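Local structure of SPCC18.06c protein (Schizosaccharomyces pombe, 2P51) at residues 20-25 against 230-235; 84-89 against 132-137. The protein catalyses the 3'-to-5' exonucleolytic removal of poly(A) tails from mRNA as the metal-dependent deadenylase subunit of the CCR4-NOT complex. One frame throughout, in Å; residues are numbered along the deposited sequence. Where two conformers were deposited one is given.

Contact 1. Residues 20-25 against 230-235; sequences ISPIRD and HRIGPQ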
ATOM      1  N   ILE A  20     -22.510  -0.623  -9.652  1.00 33.13           N
ATOM      2  CA  ILE A  20     -21.705   0.519  -9.172  1.00 27.00           C
ATOM      3  C   ILE A  20     -20.231   0.182  -9.399  1.00 22.66           C
ATOM      4  O   ILE A  20     -19.870  -0.973  -9.663  1.00 26.22           O
ATOM      5  CB  ILE A  20     -21.986   0.873  -7.716  1.00 26.82           C
ATOM      6  CG1 ILE A  20     -21.654  -0.315  -6.798  1.00 23.36           C
ATOM      7  CG2 ILE A  20     -23.420   1.334  -7.548  1.00 26.95           C
ATOM      8  CD1 ILE A  20     -21.838  -0.055  -5.313  1.00 23.08           C
ATOM      9  N   SER A  21     -19.361   1.196  -9.319  1.00 20.70           N
ATOM     10  CA  SER A  21     -17.961   0.938  -9.617  1.00 20.99           C
ATOM     11  C   SER A  21     -17.249   0.042  -8.610  1.00 18.37           C
ATOM     12  O   SER A  21     -17.376   0.356  -7.406  1.00 18.93           O
ATOM     13  CB  SER A  21     -17.254   2.300  -9.684  0.55 25.39           C
ATOM     14  OG  SER A  21     -18.072   3.161 -10.486  0.55 24.37           O
ATOM     15  N   PRO A  22     -16.552  -1.004  -8.995  1.00 18.59           N
ATOM     16  CA  PRO A  22     -15.802  -1.788  -7.982  1.00 17.11           C
ATOM     17  C   PRO A  22     -14.643  -1.001  -7.395  1.00 16.53           C
ATOM     18  O   PRO A  22     -14.215  -1.266  -6.281  1.00 17.03           O
ATOM     19  CB  PRO A  22     -15.260  -3.027  -8.725  1.00 20.29           C
ATOM     20  CG  PRO A  22     -15.428  -2.737 -10.145  1.00 25.88           C
ATOM     21  CD  PRO A  22     -16.403  -1.604 -10.329  1.00 24.60           C
ATOM     22  N   ILE A  23     -14.148  -0.029  -8.139  1.00 15.78           N
ATOM     23  CA  ILE A  23     -13.019   0.766  -7.684  1.00 16.27           C
ATOM     24  C   ILE A  23     -13.491   2.207  -7.497  1.00 15.08           C
ATOM     25  O   ILE A  23     -13.960   2.778  -8.492  1.00 20.47           O
ATOM     26  CB  ILE A  23     -11.830   0.702  -8.673  1.00 17.63           C
ATOM     27  CG1 ILE A  23     -11.386  -0.748  -8.865  1.00 18.50           C
ATOM     28  CG2 ILE A  23     -10.711   1.627  -8.234  1.00 18.82           C
ATOM     29  CD1 ILE A  23     -10.366  -0.948  -9.973  1.00 28.54           C
ATOM     30  N   ARG A  24     -13.366   2.711  -6.287  1.00 13.81           N
ATOM     31  CA  ARG A  24     -13.818   4.099  -6.065  1.00 13.84           C
ATOM     32  C   ARG A  24     -12.634   5.050  -6.115  1.00 13.67           C
ATOM     33  O   ARG A  24     -11.748   4.910  -5.257  1.00 14.94           O
ATOM     34  CB  ARG A  24     -14.569   4.215  -4.736  1.00 14.05           C
ATOM     35  CG  ARG A  24     -15.890   3.451  -4.773  1.00 16.28           C
ATOM     36  CD  ARG A  24     -16.745   3.641  -3.515  1.00 16.76           C
ATOM     37  NE  ARG A  24     -17.251   5.002  -3.362  1.00 16.96           N
ATOM     38  CZ  ARG A  24     -18.355   5.486  -3.910  1.00 15.56           C
ATOM     39  NH1 ARG A  24     -19.095   4.679  -4.690  1.00 19.82           N
ATOM     40  NH2 ARG A  24     -18.757   6.750  -3.715  1.00 20.40           N
ATOM     41  N   ASP A  25     -12.611   5.954  -7.098  1.00 14.39           N
ATOM     42  CA  ASP A  25     -11.494   6.900  -7.163  1.00 16.01           C
ATOM     43  C   ASP A  25     -11.717   8.102  -6.266  1.00 14.82           C
ATOM     44  O   ASP A  25     -12.873   8.592  -6.219  1.00 17.17           O
ATOM     45  CB  ASP A  25     -11.291   7.455  -8.582  1.00 16.83           C
ATOM     46  CG  ASP A  25     -10.354   6.560  -9.360  1.00 15.23           C
ATOM     47  OD1 ASP A  25      -9.173   6.368  -9.047  1.00 19.14           O
ATOM     48  OD2 ASP A  25     -10.845   6.014 -10.375  1.00 27.24           O
ATOM     49  N   HIS A 230      -8.725 -13.779 -10.210  1.00 23.57           N
ATOM     50  CA  HIS A 230      -8.804 -12.777 -11.290  1.00 25.75           C
ATOM     51  C   HIS A 230      -8.639 -11.376 -10.739  1.00 25.54           C
ATOM     52  O   HIS A 230      -9.148 -11.022  -9.684  1.00 26.27           O
ATOM     53  CB  HIS A 230     -10.132 -12.944 -12.023  1.00 34.46           C
ATOM     54  CG  HIS A 230     -10.659 -11.818 -12.836  1.00 48.14           C
ATOM     55  ND1 HIS A 230     -10.279 -11.596 -14.151  1.00 55.08           N
ATOM     56  CD2 HIS A 230     -11.560 -10.829 -12.574  1.00 53.59           C
ATOM     57  CE1 HIS A 230     -10.905 -10.531 -14.642  1.00 59.26           C
ATOM     58  NE2 HIS A 230     -11.696 -10.040 -13.696  1.00 58.54           N
ATOM     59  N   ARG A 231      -7.920 -10.578 -11.522  1.00 21.76           N
ATOM     60  CA  ARG A 231      -7.773  -9.179 -11.271  1.00 20.55           C
ATOM     61  C   ARG A 231      -8.973  -8.389 -11.788  1.00 21.27           C
ATOM     62  O   ARG A 231      -9.439  -8.532 -12.915  1.00 27.19           O
ATOM     63  CB  ARG A 231      -6.502  -8.649 -11.968  1.00 20.97           C
ATOM     64  CG  ARG A 231      -6.326  -7.139 -11.709  1.00 20.95           C
ATOM     65  CD  ARG A 231      -5.129  -6.627 -12.463  1.00 20.05           C
ATOM     66  NE  ARG A 231      -3.816  -6.923 -11.870  1.00 20.09           N
ATOM     67  CZ  ARG A 231      -3.246  -6.269 -10.876  1.00 17.04           C
ATOM     68  NH1 ARG A 231      -3.838  -5.235 -10.261  1.00 17.63           N
ATOM     69  NH2 ARG A 231      -2.045  -6.679 -10.486  1.00 19.15           N
ATOM     70  N   ILE A 232      -9.486  -7.516 -10.935  1.00 21.77           N
ATOM     71  CA  ILE A 232     -10.477  -6.547 -11.330  1.00 21.62           C
ATOM     72  C   ILE A 232      -9.733  -5.232 -11.494  1.00 20.48           C
ATOM     73  O   ILE A 232      -9.034  -4.837 -10.553  1.00 21.65           O
ATOM     74  CB  ILE A 232     -11.589  -6.426 -10.260  1.00 22.25           C
ATOM     75  CG1 ILE A 232     -12.454  -7.680 -10.108  1.00 26.88           C
ATOM     76  CG2 ILE A 232     -12.461  -5.193 -10.518  1.00 25.89           C
ATOM     77  CD1 ILE A 232     -13.735  -7.569  -9.325  1.00 36.35           C
ATOM     78  N   GLY A 233      -9.812  -4.500 -12.598  1.00 20.36           N
ATOM     79  CA  GLY A 233      -9.140  -3.202 -12.687  1.00 21.88           C
ATOM     80  C   GLY A 233      -7.771  -3.408 -13.308  1.00 19.75           C
ATOM     81  O   GLY A 233      -7.296  -4.512 -13.619  1.00 20.25           O
ATOM     82  N   PRO A 234      -7.145  -2.237 -13.520  1.00 20.15           N
ATOM     83  CA  PRO A 234      -5.855  -2.165 -14.201  1.00 19.97           C
ATOM     84  C   PRO A 234      -4.647  -2.556 -13.345  1.00 19.77           C
ATOM     85  O   PRO A 234      -4.473  -2.029 -12.254  1.00 20.15           O
ATOM     86  CB  PRO A 234      -5.763  -0.681 -14.599  1.00 22.81           C
ATOM     87  CG  PRO A 234      -6.676   0.043 -13.659  1.00 24.54           C
ATOM     88  CD  PRO A 234      -7.724  -0.919 -13.179  1.00 22.98           C
ATOM     89  N   GLN A 235      -3.788  -3.464 -13.842  1.00 19.69           N
ATOM     90  CA  GLN A 235      -2.507  -3.736 -13.193  1.00 19.62           C
ATOM     91  C   GLN A 235      -1.689  -2.445 -13.097  1.00 19.38           C
ATOM     92  O   GLN A 235      -1.674  -1.563 -13.966  1.00 20.66           O
ATOM     93  CB  GLN A 235      -1.781  -4.813 -13.986  1.00 19.63           C
ATOM     94  CG  GLN A 235      -0.452  -5.279 -13.428  1.00 22.06           C
ATOM     95  CD  GLN A 235       0.045  -6.567 -14.043  1.00 20.89           C
ATOM     96  OE1 GLN A 235       1.059  -7.093 -13.549  1.00 23.11           O
ATOM     97  NE2 GLN A 235      -0.549  -7.117 -15.088  1.00 25.05           N
TER
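The carbonyl oxygen of Ile232 accepts a hydrogen bond from the hydroxyl of Ser240, while the end of Ile23 approaches the same oxygen with CD1 4.2 Å from Ile232 O. Ser240 OG also meets Arg231 NH1, and this guanidinium nitrogen forms a salt bridge with Asp241 OD1, a catalytic metal ligand. The loop 230-235 is thus fixed by polar bonds at the start of helix 238-257, and its apolar parts are presented to Pro22 and Ile23, at the start of strand 23-26.

Ile23 does most of the reaching. Its CG1 stands anti to the carbonyl carbon (chi1 -58°) and the chain beyond is extended, which carries the terminal methyl straight to the loop: CD1 lies 3.7 Å from Gly233 CA and 4.2 Å from Pro234 CD. Glycine suits this place for two reasons. With phi near 93° and psi near 175°, a CB would press on the carbonyl oxygen of Ile232, and it would also come within 2.5 Å of Ile23 CD1. Bare backbone therefore receives the methyl, with the proline ring beside it.

The second meeting is between Pro22 and Ile232. Methyl CG2 of Ile232 comes to the CB-CG edge of the pyrrolidine ring, 3.9 Å from Pro22 CG and 4.0 Å from Pro22 CB, and the Ile232 side chain also touches Leu243 and Arg247 of helix 238-257. A proline, rigid and apolar, suits the turn that leads into the edge strand of the DEDD nuclease sheet.

Since no hydrogen bond crosses this contact and the two segments bury just 140 Å² together, it is a small surface joint held by methyl, methylene and glycine CA contacts. Polar bonds to other parts of the chain, among them strand 105-109 and helix 238-257, hold each side, so the contact itself needs only shape and apolar surface.

Contact 2. Residues 84-89 against 132-137; sequences KIIQIG and IDFKKH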
ATOM      1  N   LYS A  84       7.437  12.259  -4.521  1.00 14.13           N
ATOM      2  CA  LYS A  84       6.056  12.334  -4.032  1.00 15.33           C
ATOM      3  C   LYS A  84       5.200  11.134  -4.403  1.00 13.33           C
ATOM      4  O   LYS A  84       5.243  10.592  -5.505  1.00 14.85           O
ATOM      5  CB  LYS A  84       5.399  13.592  -4.611  1.00 15.99           C
ATOM      6  CG  LYS A  84       6.011  14.884  -4.056  1.00 19.96           C
ATOM      7  CD  LYS A  84       5.358  16.066  -4.791  1.00 29.26           C
ATOM      8  CE  LYS A  84       5.930  17.333  -4.132  1.00 38.60           C
ATOM      9  NZ  LYS A  84       5.273  18.515  -4.734  1.00 54.56           N
ATOM     10  N   ILE A  85       4.376  10.743  -3.436  1.00 14.02           N
ATOM     11  CA  ILE A  85       3.373   9.699  -3.666  1.00 13.11           C
ATOM     12  C   ILE A  85       2.392  10.074  -4.776  1.00 12.48           C
ATOM     13  O   ILE A  85       2.067  11.251  -4.895  1.00 14.88           O
ATOM     14  CB  ILE A  85       2.621   9.428  -2.345  1.00 13.61           C
ATOM     15  CG1 ILE A  85       1.763   8.175  -2.376  1.00 17.49           C
ATOM     16  CG2 ILE A  85       1.760  10.637  -1.911  1.00 16.47           C
ATOM     17  CD1 ILE A  85       2.434   6.882  -2.611  1.00 28.37           C
ATOM     18  N   ILE A  86       1.960   9.038  -5.524  1.00 12.48           N
ATOM     19  CA  ILE A  86       1.016   9.280  -6.629  1.00 11.76           C
ATOM     20  C   ILE A  86      -0.320   8.618  -6.346  1.00 12.22           C
ATOM     21  O   ILE A  86      -1.374   9.241  -6.633  1.00 13.90           O
ATOM     22  CB  ILE A  86       1.647   8.841  -7.982  1.00 13.18           C
ATOM     23  CG1 ILE A  86       2.826   9.756  -8.355  1.00 14.16           C
ATOM     24  CG2 ILE A  86       0.627   8.822  -9.105  1.00 15.37           C
ATOM     25  CD1 ILE A  86       3.702   9.257  -9.512  1.00 15.12           C
ATOM     26  N   GLN A  87      -0.360   7.423  -5.800  1.00 12.73           N
ATOM     27  CA  GLN A  87      -1.633   6.823  -5.483  1.00 12.08           C
ATOM     28  C   GLN A  87      -1.500   5.941  -4.223  1.00 11.06           C
ATOM     29  O   GLN A  87      -0.441   5.352  -4.017  1.00 13.51           O
ATOM     30  CB  GLN A  87      -2.202   5.830  -6.515  1.00 16.19           C
ATOM     31  CG  GLN A  87      -2.768   6.383  -7.779  1.00 18.12           C
ATOM     32  CD  GLN A  87      -3.288   5.322  -8.721  1.00 16.24           C
ATOM     33  OE1 GLN A  87      -2.668   4.227  -8.812  1.00 16.33           O
ATOM     34  NE2 GLN A  87      -4.339   5.605  -9.438  1.00 17.85           N
ATOM     35  N   ILE A  88      -2.563   5.833  -3.456  1.00 11.77           N
ATOM     36  CA  ILE A  88      -2.659   4.813  -2.408  1.00 12.13           C
ATOM     37  C   ILE A  88      -3.924   4.013  -2.654  1.00 11.30           C
ATOM     38  O   ILE A  88      -4.974   4.632  -2.867  1.00 14.79           O
ATOM     39  CB  ILE A  88      -2.719   5.383  -0.976  1.00 12.19           C
ATOM     40  CG1 ILE A  88      -1.434   6.135  -0.615  1.00 14.32           C
ATOM     41  CG2 ILE A  88      -3.043   4.287   0.039  1.00 13.87           C
ATOM     42  CD1 ILE A  88      -1.416   6.882   0.696  1.00 15.77           C
ATOM     43  N   GLY A  89      -3.842   2.703  -2.595  1.00 11.53           N
ATOM     44  CA  GLY A  89      -5.014   1.817  -2.738  1.00 11.92           C
ATOM     45  C   GLY A  89      -5.347   1.163  -1.411  1.00 10.79           C
ATOM     46  O   GLY A  89      -4.412   0.647  -0.765  1.00 12.18           O
ATOM     47  N   ILE A 132      -2.764   6.187 -15.414  1.00 20.09           N
ATOM     48  CA  ILE A 132      -2.726   7.415 -14.612  1.00 20.18           C
ATOM     49  C   ILE A 132      -2.971   8.638 -15.475  1.00 21.14           C
ATOM     50  O   ILE A 132      -2.346   8.807 -16.531  1.00 23.03           O
ATOM     51  CB  ILE A 132      -1.362   7.587 -13.895  1.00 20.72           C
ATOM     52  CG1 ILE A 132      -1.047   6.444 -12.917  1.00 23.32           C
ATOM     53  CG2 ILE A 132      -1.269   8.927 -13.186  1.00 22.45           C
ATOM     54  CD1 ILE A 132      -2.040   6.306 -11.805  1.00 25.85           C
ATOM     55  N   ASP A 133      -3.883   9.468 -14.974  1.00 20.64           N
ATOM     56  CA  ASP A 133      -4.210  10.762 -15.615  1.00 22.30           C
ATOM     57  C   ASP A 133      -3.420  11.867 -14.948  1.00 19.21           C
ATOM     58  O   ASP A 133      -3.861  12.529 -14.008  1.00 20.05           O
ATOM     59  CB  ASP A 133      -5.731  10.941 -15.536  1.00 22.50           C
ATOM     60  CG  ASP A 133      -6.214  12.182 -16.227  1.00 26.41           C
ATOM     61  OD1 ASP A 133      -5.410  13.061 -16.641  1.00 32.49           O
ATOM     62  OD2 ASP A 133      -7.454  12.337 -16.402  1.00 36.01           O
ATOM     63  N   PHE A 134      -2.186  12.046 -15.421  1.00 20.24           N
ATOM     64  CA  PHE A 134      -1.324  12.984 -14.699  1.00 20.35           C
ATOM     65  C   PHE A 134      -1.893  14.394 -14.677  1.00 20.44           C
ATOM     66  O   PHE A 134      -1.730  15.136 -13.715  1.00 19.73           O
ATOM     67  CB  PHE A 134       0.096  12.909 -15.316  1.00 19.28           C
ATOM     68  CG  PHE A 134       0.900  11.763 -14.688  1.00 19.00           C
ATOM     69  CD1 PHE A 134       1.422  11.886 -13.408  1.00 18.82           C
ATOM     70  CD2 PHE A 134       1.143  10.573 -15.375  1.00 18.77           C
ATOM     71  CE1 PHE A 134       2.159  10.880 -12.789  1.00 17.75           C
ATOM     72  CE2 PHE A 134       1.842   9.534 -14.773  1.00 19.20           C
ATOM     73  CZ  PHE A 134       2.346   9.676 -13.464  1.00 18.79           C
ATOM     74  N   LYS A 135      -2.590  14.824 -15.743  1.00 20.65           N
ATOM     75  CA  LYS A 135      -3.107  16.171 -15.730  1.00 22.10           C
ATOM     76  C   LYS A 135      -4.117  16.338 -14.588  1.00 21.63           C
ATOM     77  O   LYS A 135      -4.187  17.320 -13.876  1.00 21.62           O
ATOM     78  CB  LYS A 135      -3.777  16.523 -17.064  1.00 29.72           C
ATOM     79  CG  LYS A 135      -4.327  17.949 -17.110  1.00 34.55           C
ATOM     80  CD  LYS A 135      -4.951  18.330 -18.414  1.00 43.26           C
ATOM     81  CE  LYS A 135      -4.175  18.165 -19.732  1.00 43.82           C
ATOM     82  NZ  LYS A 135      -5.036  17.349 -20.619  1.00 41.04           N
ATOM     83  N   LYS A 136      -4.938  15.311 -14.374  1.00 20.51           N
ATOM     84  CA  LYS A 136      -5.933  15.353 -13.312  1.00 21.20           C
ATOM     85  C   LYS A 136      -5.270  15.310 -11.948  1.00 20.36           C
ATOM     86  O   LYS A 136      -5.772  16.003 -11.041  1.00 19.72           O
ATOM     87  CB  LYS A 136      -6.958  14.229 -13.461  1.00 23.04           C
ATOM     88  CG  LYS A 136      -8.240  14.566 -12.719  1.00 23.70           C
ATOM     89  CD  LYS A 136      -9.357  13.607 -13.109  1.00 26.59           C
ATOM     90  CE  LYS A 136     -10.572  13.747 -12.185  1.00 29.21           C
ATOM     91  NZ  LYS A 136     -11.679  12.818 -12.568  1.00 31.60           N
ATOM     92  N   HIS A 137      -4.174  14.568 -11.795  1.00 19.38           N
ATOM     93  CA  HIS A 137      -3.486  14.606 -10.508  1.00 17.60           C
ATOM     94  C   HIS A 137      -2.956  16.020 -10.256  1.00 16.11           C
ATOM     95  O   HIS A 137      -2.864  16.448  -9.092  1.00 19.14           O
ATOM     96  CB  HIS A 137      -2.321  13.631 -10.466  1.00 18.66           C
ATOM     97  CG  HIS A 137      -2.709  12.181 -10.330  1.00 16.83           C
ATOM     98  ND1 HIS A 137      -2.462  11.429  -9.181  1.00 15.85           N
ATOM     99  CD2 HIS A 137      -3.315  11.339 -11.212  1.00 16.45           C
ATOM    100  CE1 HIS A 137      -2.905  10.188  -9.360  1.00 17.16           C
ATOM    101  NE2 HIS A 137      -3.430  10.123 -10.584  1.00 17.61           N
TER
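Apolar contact centres on Ile86, whose two branches go to different rings. CD1 meets the edge of Phe134, 4.0 Å from CE1 and close to the ring plane, while Ile132 CG2 covers one face of that ring. CG2 turns instead to His137, 3.8 Å from its CE1. A branched isoleucine suits this divided task. The terminal methyl of Ile132 lies over a flat side of the Gln87 amide, with CD1 3.4 Å from Gln87 NE2.

The imidazole edge also meets a carbonyl: Ile86 O lies in the ring plane, 3.3 Å from His137 CE1, a close approach to a C-H and not a conventional hydrogen bond. The neighbouring ND1 donates to Phe110 O, which fixes the ring's rotation. Gln87, extended beyond CG (chi2 180°), accepts from Ala238 N with OE1 and gives NE2 to Asn109 OD1 and Gln237 OE1. A leucine here would probably leave Ala238 N without its acceptor and Asn109 OD1 and Gln237 OE1 without their shared donor. Asp133 is the N-cap of helix 134-140, its OD1 receiving Lys136 N from above the carboxylate plane at 3.2 Å.

Ile86 and Gln87 both face Glu53 in a classic beta bulge. This buried interface thus joins apolar helix packing to an amide held by three hydrogen bonds that touches a metal ligand, consistent with a second-shell role for Gln87.

From the N terminus, the chain enters strand 23-26 at the edge of the sheet and passes through strand 47-53 and helix 69-82 to segment 84-89. Contact 2 then closes a loop of 42 intervening residues, which carries strand 105-109 and helix 121-129, and brings helix 134-140 onto the start of strand 87-93. Contact 1 closes only after 204 residues, when the loop before helix 238-257 returns to the edge strand, so contact 2 is nested inside it. Their nearest atoms, about 5 Å apart, do not touch. Both reach the same mixed sheet: contact 1 from the loop leading into helix 238-257, which carries the metal ligand Asp241, contact 2 from helix 134-140.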